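Local coordinates for extracellular solute-binding protein family 1 (Kribbella flavida, PDB 5IXP), which probably captures a solute outside the cell, possibly a sugar, and delivers it to an ABC transporter for import, at residues G255-A260 against P328-A333; D123-A128 against F232-C237; E116-R121 against V262-G267. One frame throughout, in Å; residues are numbered along the deposited sequence.

Contact 1: G255-A260 against P328-A333; sequences GKWDVA and PYFNNA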
loop_
_atom_site.group_PDB
_atom_site.type_symbol
_atom_site.label_atom_id
_atom_site.label_comp_id
_atom_site.label_asym_id
_atom_site.label_seq_id
_atom_site.Cartn_x
_atom_site.Cartn_y
_atom_site.Cartn_z
ATOM N N GLY A 255 23.373 0.568 -11.456
ATOM C CA GLY A 255 23.607 -0.607 -12.269
ATOM C C GLY A 255 23.242 -1.924 -11.626
ATOM O O GLY A 255 23.457 -2.976 -12.243
ATOM N N LYS A 256 22.685 -1.916 -10.415
ATOM C CA LYS A 256 22.456 -3.162 -9.695
ATOM C C LYS A 256 20.991 -3.547 -9.542
ATOM O O LYS A 256 20.717 -4.701 -9.199
ATOM C CB LYS A 256 23.094 -3.098 -8.303
ATOM C CG LYS A 256 24.609 -3.044 -8.336
ATOM C CD LYS A 256 25.206 -2.985 -6.941
ATOM C CE LYS A 256 26.725 -2.898 -7.007
ATOM N NZ LYS A 256 27.292 -2.538 -5.679
ATOM N N TRP A 257 20.048 -2.633 -9.786
ATOM C CA TRP A 257 18.638 -2.903 -9.541
ATOM C C TRP A 257 17.840 -2.972 -10.839
ATOM O O TRP A 257 18.151 -2.297 -11.827
ATOM C CB TRP A 257 18.018 -1.836 -8.627
ATOM C CG TRP A 257 18.310 -2.001 -7.162
ATOM C CD1 TRP A 257 19.247 -1.328 -6.428
ATOM C CD2 TRP A 257 17.640 -2.881 -6.250
ATOM N NE1 TRP A 257 19.204 -1.744 -5.109
ATOM C CE2 TRP A 257 18.224 -2.693 -4.978
ATOM C CE3 TRP A 257 16.602 -3.815 -6.387
ATOM C CZ2 TRP A 257 17.809 -3.403 -3.853
ATOM C CZ3 TRP A 257 16.193 -4.518 -5.276
ATOM C CH2 TRP A 257 16.794 -4.306 -4.019
ATOM N N ASP A 258 16.807 -3.813 -10.823
ATOM C CA ASP A 258 15.839 -3.904 -11.905
ATOM C C ASP A 258 14.484 -4.207 -11.281
ATOM O O ASP A 258 14.371 -4.439 -10.073
ATOM C CB ASP A 258 16.227 -4.977 -12.934
ATOM C CG ASP A 258 15.791 -4.622 -14.357
ATOM O OD1 ASP A 258 14.739 -3.951 -14.531
ATOM O OD2 ASP A 258 16.513 -5.015 -15.303
ATOM N N VAL A 259 13.446 -4.204 -12.103
ATOM C CA VAL A 259 12.123 -4.554 -11.610
ATOM C C VAL A 259 11.455 -5.464 -12.625
ATOM O O VAL A 259 11.529 -5.234 -13.837
ATOM C CB VAL A 259 11.269 -3.304 -11.303
ATOM C CG1 VAL A 259 11.127 -2.440 -12.523
ATOM C CG2 VAL A 259 9.908 -3.709 -10.762
ATOM N N ALA A 260 10.841 -6.525 -12.116
ATOM C CA ALA A 260 10.189 -7.554 -12.910
ATOM C C ALA A 260 8.677 -7.355 -12.878
ATOM O O ALA A 260 8.102 -7.064 -11.827
ATOM C CB ALA A 260 10.550 -8.949 -12.394
ATOM N N PRO A 328 15.505 5.313 -15.192
ATOM C CA PRO A 328 16.916 5.044 -15.528
ATOM C C PRO A 328 17.686 4.316 -14.436
ATOM O O PRO A 328 18.512 3.447 -14.747
ATOM C CB PRO A 328 17.480 6.449 -15.779
ATOM C CG PRO A 328 16.288 7.289 -16.092
ATOM C CD PRO A 328 15.184 6.750 -15.259
ATOM N N TYR A 329 17.446 4.645 -13.164
ATOM C CA TYR A 329 18.179 3.985 -12.086
ATOM C C TYR A 329 17.939 2.482 -12.094
ATOM O O TYR A 329 18.874 1.696 -11.893
ATOM C CB TYR A 329 17.778 4.577 -10.736
ATOM C CG TYR A 329 18.643 4.131 -9.576
ATOM C CD1 TYR A 329 19.726 4.897 -9.167
ATOM C CD2 TYR A 329 18.371 2.954 -8.879
ATOM C CE1 TYR A 329 20.521 4.509 -8.105
ATOM C CE2 TYR A 329 19.159 2.558 -7.807
ATOM C CZ TYR A 329 20.236 3.342 -7.427
ATOM O OH TYR A 329 21.029 2.972 -6.369
ATOM N N PHE A 330 16.695 2.061 -12.332
ATOM C CA PHE A 330 16.346 0.641 -12.362
ATOM C C PHE A 330 16.505 0.069 -13.774
ATOM O O PHE A 330 15.576 -0.482 -14.367
ATOM C CB PHE A 330 14.932 0.438 -11.827
ATOM C CG PHE A 330 14.849 0.505 -10.337
ATOM C CD1 PHE A 330 14.831 1.728 -9.688
ATOM C CD2 PHE A 330 14.829 -0.657 -9.580
ATOM C CE1 PHE A 330 14.776 1.796 -8.307
ATOM C CE2 PHE A 330 14.774 -0.598 -8.199
ATOM C CZ PHE A 330 14.754 0.633 -7.562
ATOM N N ASN A 331 17.722 0.216 -14.305
ATOM C CA ASN A 331 18.106 -0.369 -15.595
ATOM C C ASN A 331 17.152 0.058 -16.711
ATOM O O ASN A 331 16.814 -0.725 -17.601
ATOM C CB ASN A 331 18.187 -1.901 -15.497
ATOM C CG ASN A 331 18.865 -2.533 -16.710
ATOM O OD1 ASN A 331 19.804 -1.972 -17.268
ATOM N ND2 ASN A 331 18.380 -3.697 -17.125
ATOM N N ASN A 332 16.705 1.317 -16.659
ATOM C CA ASN A 332 15.802 1.865 -17.671
ATOM C C ASN A 332 14.532 1.030 -17.793
ATOM O O ASN A 332 14.009 0.831 -18.888
ATOM C CB ASN A 332 16.489 1.980 -19.034
ATOM C CG ASN A 332 17.506 3.085 -19.074
ATOM O OD1 ASN A 332 17.212 4.224 -18.720
ATOM N ND2 ASN A 332 18.713 2.759 -19.508
ATOM N N ALA A 333 14.038 0.527 -16.667
ATOM C CA ALA A 333 12.847 -0.304 -16.708
ATOM C C ALA A 333 11.654 0.519 -17.185
ATOM O O ALA A 333 11.532 1.699 -16.838
ATOM C CB ALA A 333 12.549 -0.907 -15.333
HETATM O O HOH W 1 21.552 2.317 -12.540
HETATM O O HOH W 2 20.401 0.272 -10.171
HETATM O O HOH W 3 20.302 -1.077 -12.829
#
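D258 and N331 hold the edge strand 257-260 of a solute-binding-protein sheet to the loop ahead of helix 335-344. The polar link is one nearly straight hydrogen bond, from N331 ND2 to D258 OD2 (2.9 Å, 163° at the hydrogen). OD2 is met from above the carboxylate plane, while the bond lies close to the amide plane of N331. The two planes are 88° apart. The same carboxylate forms salt bridges to R122 and R134, so it probably stays ionised although buried. Its OD1 also takes the backbone N-H of V259, which helps fix its rotation.

Apolar contacts flank this link. The W257 indole runs alongside the F330 ring, with the planes at 49°. W257 CB sits 3.5 Å from F330 CE2. The CE2 edge of Y329 approaches W257 CD1, and Y329 OH bonds to G250 O. F330 is the centre of an inverse gamma turn. Beyond D258, in the V259 conformer given here, V259 CG1 meets A333 CB at 3.5 Å.

Water joins the backbones. One molecule accepts from W257 N and lies within bonding distance of Y329 O. Another accepts from G255 N (2.7 Å) and donates to Y329 O (2.8 Å).

Contact 2: D123-A128 against F232-C237; sequences DLFARA and FATMAC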
loop_
_atom_site.group_PDB
_atom_site.type_symbol
_atom_site.label_atom_id
_atom_site.label_comp_id
_atom_site.label_asym_id
_atom_site.label_seq_id
_atom_site.Cartn_x
_atom_site.Cartn_y
_atom_site.Cartn_z
ATOM N N ASP A 123 22.851 -7.799 -10.181
ATOM C CA ASP A 123 24.230 -8.239 -9.982
ATOM C C ASP A 123 24.287 -9.490 -9.116
ATOM O O ASP A 123 25.021 -10.437 -9.428
ATOM C CB ASP A 123 25.065 -7.117 -9.359
ATOM C CG ASP A 123 24.540 -6.671 -8.008
ATOM O OD1 ASP A 123 23.309 -6.621 -7.836
ATOM O OD2 ASP A 123 25.363 -6.366 -7.111
ATOM N N LEU A 124 23.506 -9.523 -8.036
ATOM C CA LEU A 124 23.464 -10.716 -7.196
ATOM C C LEU A 124 22.817 -11.882 -7.933
ATOM O O LEU A 124 23.273 -13.027 -7.809
ATOM C CB LEU A 124 22.730 -10.417 -5.888
ATOM C CG LEU A 124 23.342 -9.304 -5.028
ATOM C CD1 LEU A 124 22.566 -9.126 -3.710
ATOM C CD2 LEU A 124 24.838 -9.543 -4.771
ATOM N N PHE A 125 21.766 -11.615 -8.716
ATOM C CA PHE A 125 21.168 -12.676 -9.523
ATOM C C PHE A 125 22.197 -13.267 -10.480
ATOM O O PHE A 125 22.325 -14.493 -10.598
ATOM C CB PHE A 125 19.961 -12.148 -10.304
ATOM C CG PHE A 125 18.652 -12.192 -9.542
ATOM C CD1 PHE A 125 18.609 -11.922 -8.178
ATOM C CD2 PHE A 125 17.460 -12.480 -10.206
ATOM C CE1 PHE A 125 17.407 -11.935 -7.480
ATOM C CE2 PHE A 125 16.247 -12.502 -9.523
ATOM C CZ PHE A 125 16.217 -12.233 -8.148
ATOM N N ALA A 126 22.937 -12.404 -11.180
ATOM C CA ALA A 126 23.927 -12.891 -12.137
ATOM C C ALA A 126 24.924 -13.825 -11.461
ATOM O O ALA A 126 25.203 -14.927 -11.955
ATOM C CB ALA A 126 24.649 -11.712 -12.787
ATOM N N ARG A 127 25.452 -13.401 -10.310
ATOM C CA ARG A 127 26.471 -14.172 -9.608
ATOM C C ARG A 127 25.911 -15.476 -9.059
ATOM O O ARG A 127 26.662 -16.440 -8.852
ATOM C CB ARG A 127 27.067 -13.314 -8.486
ATOM C CG ARG A 127 27.908 -12.151 -9.014
ATOM C CD ARG A 127 28.202 -11.089 -7.961
ATOM N NE ARG A 127 28.493 -11.655 -6.643
ATOM C CZ ARG A 127 28.515 -10.950 -5.510
ATOM N NH1 ARG A 127 28.269 -9.639 -5.525
ATOM N NH2 ARG A 127 28.779 -11.554 -4.357
ATOM N N ALA A 128 24.610 -15.525 -8.805
ATOM C CA ALA A 128 23.974 -16.724 -8.289
ATOM C C ALA A 128 23.528 -17.675 -9.389
ATOM O O ALA A 128 22.987 -18.742 -9.081
ATOM C CB ALA A 128 22.775 -16.351 -7.410
ATOM N N PHE A 232 20.353 -8.147 0.927
ATOM C CA PHE A 232 19.179 -8.833 0.382
ATOM C C PHE A 232 19.045 -8.561 -1.113
ATOM O O PHE A 232 19.457 -7.509 -1.608
ATOM C CB PHE A 232 17.880 -8.439 1.114
ATOM C CG PHE A 232 17.667 -6.957 1.230
ATOM C CD1 PHE A 232 17.000 -6.256 0.239
ATOM C CD2 PHE A 232 18.125 -6.262 2.345
ATOM C CE1 PHE A 232 16.797 -4.876 0.356
ATOM C CE2 PHE A 232 17.931 -4.887 2.462
ATOM C CZ PHE A 232 17.265 -4.195 1.463
ATOM N N ALA A 233 18.432 -9.521 -1.823
ATOM C CA ALA A 233 18.418 -9.518 -3.282
ATOM C C ALA A 233 17.076 -9.165 -3.913
ATOM O O ALA A 233 17.052 -8.864 -5.113
ATOM C CB ALA A 233 18.857 -10.889 -3.828
ATOM N N THR A 234 15.964 -9.224 -3.169
ATOM C CA THR A 234 14.650 -8.887 -3.715
ATOM C C THR A 234 13.833 -8.111 -2.687
ATOM O O THR A 234 14.097 -8.160 -1.482
ATOM C CB THR A 234 13.827 -10.121 -4.118
ATOM O OG1 THR A 234 13.400 -10.811 -2.932
ATOM C CG2 THR A 234 14.629 -11.084 -5.008
HETATM N N MSE A 235 12.822 -7.401 -3.185
HETATM C CA MSE A 235 11.777 -6.805 -2.342
HETATM C C MSE A 235 10.430 -6.812 -3.053
HETATM O O MSE A 235 10.373 -6.610 -4.271
HETATM C CB MSE A 235 12.103 -5.352 -1.964
HETATM C CG MSE A 235 13.148 -5.148 -0.886
HETATM SE SE MSE A 235 12.966 -3.302 -0.262
HETATM C CE MSE A 235 11.283 -3.530 0.762
ATOM N N ALA A 236 9.351 -7.031 -2.295
ATOM C CA ALA A 236 8.024 -6.703 -2.790
ATOM C C ALA A 236 7.922 -5.188 -2.858
ATOM O O ALA A 236 8.212 -4.491 -1.881
ATOM C CB ALA A 236 6.940 -7.287 -1.885
ATOM N N CYS A 237 7.522 -4.674 -4.013
ATOM C CA CYS A 237 7.911 -3.330 -4.425
ATOM C C CYS A 237 6.747 -2.545 -5.019
ATOM O O CYS A 237 6.489 -2.632 -6.222
ATOM C CB CYS A 237 9.042 -3.447 -5.447
ATOM S SG CYS A 237 9.954 -2.006 -5.886
#
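F125 reaches from helix 122-127 toward A233 and T234, and its ring makes the nearest side-chain contacts. CB leaves the helix with CG anti to the carbonyl carbon (chi1 -87°), beside the backbone N. This carries the ring across to the other segment. CB, CG and CD1 stay more than 4.2 Å from that segment. CE1 is the first atom to arrive. F125 CE1 lies 4.1 Å from A233 CB. F125 CE1 is also 3.9 Å from A233 O. From F125 CE1 to T234 CG2 is 3.8 Å. F125 CZ, at the tip, meets T234 CG2 at 3.7 Å. The methyl stands at the ring edge, near its plane, and the two side chains cross at about a right angle.

The contact packs the helix that follows strand 108-121 against strand 232-238, the antiparallel neighbour of that strand in the sheet. The chain turns a corner at A233. The F125 ring also meets those of Y120 and W163, so it belongs to an aromatic cluster. T234 OG1 hydrogen-bonds to Y147 and W163 O.

One residue earlier, L124 adds a second apolar touch. L124 CD1 lies 4.1 Å from A233 CB and equally far from F232 O. F154 of helix 144-157 packs on both L124 and A233.

Contact 3: E116-R121 against V262-G267; sequences EAICYR and VFPGGG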
loop_
_atom_site.group_PDB
_atom_site.type_symbol
_atom_site.label_atom_id
_atom_site.label_comp_id
_atom_site.label_asym_id
_atom_site.label_seq_id
_atom_site.Cartn_x
_atom_site.Cartn_y
_atom_site.Cartn_z
ATOM N N GLU A 116 2.205 -3.353 -6.801
ATOM C CA GLU A 116 3.477 -3.948 -6.426
ATOM C C GLU A 116 4.054 -4.838 -7.514
ATOM O O GLU A 116 3.335 -5.621 -8.146
ATOM C CB GLU A 116 3.332 -4.763 -5.149
ATOM C CG GLU A 116 3.013 -3.889 -3.935
ATOM C CD GLU A 116 2.850 -4.706 -2.695
ATOM O OE1 GLU A 116 1.799 -5.358 -2.545
ATOM O OE2 GLU A 116 3.781 -4.703 -1.876
ATOM N N ALA A 117 5.364 -4.737 -7.690
ATOM C CA ALA A 117 6.138 -5.645 -8.522
ATOM C C ALA A 117 7.175 -6.326 -7.632
ATOM O O ALA A 117 7.154 -6.182 -6.409
ATOM C CB ALA A 117 6.777 -4.888 -9.686
ATOM N N ILE A 118 8.085 -7.081 -8.242
ATOM C CA ILE A 118 9.266 -7.571 -7.540
ATOM C C ILE A 118 10.475 -6.829 -8.086
ATOM O O ILE A 118 10.800 -6.950 -9.274
ATOM C CB ILE A 118 9.457 -9.091 -7.680
ATOM C CG1 ILE A 118 8.268 -9.871 -7.088
ATOM C CG2 ILE A 118 10.745 -9.508 -6.987
ATOM C CD1 ILE A 118 8.037 -9.649 -5.578
ATOM N N CYS A 119 11.117 -6.030 -7.247
ATOM C CA CYS A 119 12.411 -5.508 -7.646
ATOM C C CYS A 119 13.492 -6.484 -7.202
ATOM O O CYS A 119 13.298 -7.304 -6.300
ATOM C CB CYS A 119 12.664 -4.111 -7.072
ATOM S SG CYS A 119 12.589 -3.974 -5.276
ATOM N N TYR A 120 14.630 -6.414 -7.873
ATOM C CA TYR A 120 15.677 -7.402 -7.616
ATOM C C TYR A 120 17.057 -6.874 -7.979
ATOM O O TYR A 120 17.216 -5.982 -8.818
ATOM C CB TYR A 120 15.414 -8.721 -8.365
ATOM C CG TYR A 120 15.421 -8.593 -9.876
ATOM C CD1 TYR A 120 14.293 -8.144 -10.562
ATOM C CD2 TYR A 120 16.552 -8.931 -10.619
ATOM C CE1 TYR A 120 14.295 -8.024 -11.945
ATOM C CE2 TYR A 120 16.566 -8.817 -12.005
ATOM C CZ TYR A 120 15.431 -8.359 -12.663
ATOM O OH TYR A 120 15.426 -8.236 -14.035
ATOM N N ARG A 121 18.058 -7.468 -7.334
ATOM C CA ARG A 121 19.462 -7.123 -7.539
ATOM C C ARG A 121 19.996 -7.954 -8.700
ATOM O O ARG A 121 20.322 -9.135 -8.536
ATOM C CB ARG A 121 20.249 -7.360 -6.257
ATOM C CG ARG A 121 20.005 -6.296 -5.176
ATOM C CD ARG A 121 20.865 -5.048 -5.437
ATOM N NE ARG A 121 22.288 -5.385 -5.436
ATOM C CZ ARG A 121 23.059 -5.395 -4.350
ATOM N NH1 ARG A 121 22.556 -5.071 -3.159
ATOM N NH2 ARG A 121 24.339 -5.720 -4.457
ATOM N N VAL A 262 5.808 -8.717 -12.398
ATOM C CA VAL A 262 5.263 -9.928 -11.792
ATOM C C VAL A 262 4.982 -9.617 -10.337
ATOM O O VAL A 262 5.609 -8.732 -9.745
ATOM C CB VAL A 262 6.243 -11.125 -11.931
ATOM C CG1 VAL A 262 7.473 -10.906 -11.053
ATOM C CG2 VAL A 262 5.569 -12.446 -11.556
ATOM N N PHE A 263 4.026 -10.344 -9.756
ATOM C CA PHE A 263 3.892 -10.327 -8.316
ATOM C C PHE A 263 3.412 -11.721 -7.929
ATOM O O PHE A 263 2.422 -12.203 -8.504
ATOM C CB PHE A 263 2.927 -9.262 -7.785
ATOM C CG PHE A 263 3.098 -8.995 -6.321
ATOM C CD1 PHE A 263 4.219 -8.306 -5.863
ATOM C CD2 PHE A 263 2.167 -9.442 -5.401
ATOM C CE1 PHE A 263 4.402 -8.059 -4.515
ATOM C CE2 PHE A 263 2.345 -9.198 -4.037
ATOM C CZ PHE A 263 3.465 -8.506 -3.601
ATOM N N PRO A 264 4.083 -12.391 -6.998
ATOM C CA PRO A 264 3.670 -13.749 -6.632
ATOM C C PRO A 264 2.225 -13.756 -6.158
ATOM O O PRO A 264 1.819 -12.920 -5.347
ATOM C CB PRO A 264 4.645 -14.130 -5.510
ATOM C CG PRO A 264 5.827 -13.219 -5.698
ATOM C CD PRO A 264 5.227 -11.924 -6.199
ATOM N N GLY A 265 1.442 -14.698 -6.690
ATOM C CA GLY A 265 0.034 -14.785 -6.374
ATOM C C GLY A 265 -0.864 -13.963 -7.267
ATOM O O GLY A 265 -2.087 -14.046 -7.128
ATOM N N GLY A 266 -0.303 -13.178 -8.179
ATOM C CA GLY A 266 -1.107 -12.418 -9.113
ATOM C C GLY A 266 -0.841 -10.928 -9.058
ATOM O O GLY A 266 -0.275 -10.359 -9.997
ATOM N N GLY A 267 -1.246 -10.287 -7.964
ATOM C CA GLY A 267 -1.031 -8.862 -7.815
ATOM C C GLY A 267 -1.073 -8.471 -6.357
ATOM O O GLY A 267 -1.561 -9.221 -5.507
#
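F263 CG is anti to the backbone N (chi1 -163°), which sends its ring over to E116 and A117. E116 CG is anti to the carbonyl carbon (chi1 -66°), and its chain is extended beyond CG, so the side chain runs past the F263 ring. Between these two residues the closest atoms are E116 CB and F263 CE1, 3.5 Å apart. Further out, E116 OE1 lies 3.7 Å from F263 CZ. The carboxylate is turned 33° from the ring plane, and the two side chains cross at an angle. A117 O stands at the edge of the same ring, near its plane, 3.7 Å from F263 CD1.

P264 CD lies over one face of the F263 ring, toward its rim. I118 CD1 ends against P264 CD, 3.7 Å away. I118 CG1 lies 4.2 Å from V262 CG1.

These side chains join strand 108-121, a long strand of the solute-binding-protein sheet, to the loop linking strands 257-260 and 269-276. The loop makes a type II beta turn from F263 to G266, closed by the hydrogen bond from G266 N to F263 O. G265 and G266 both have positive phi, a backbone shape that suits glycine. Q177 NE2 is hydrogen-bonded to P264 O and G267 O, and R342 to G266 O.

At the backbone, A117 CA makes a CA-H...O contact with V262 O (3.4 Å). I118 N lies 3.3 Å from V262 O.

Overall arrangement
All three contacts reach one sheet and lie on the same side of the chain's centre. Strand 108-121 of contact 3 runs between strand 257-260 of contact 1 and strand 232-238 of contact 2, antiparallel to both. A260 N is 2.9 Å from I118 O, a probable hydrogen bond between contacts 1 and 3. C237 O is 2.8 Å from A117 N and probably joins contacts 2 and 3. A C119-C237 disulfide is known for this protein. C119 is deposited in two conformers; in the one given, C119 SG and C237 SG are 3.3 Å apart. Contacts 1 and 2 meet at K256 and D123. Their centres are about 12 Å apart; those of contacts 1 and 3 are about 14 Å apart.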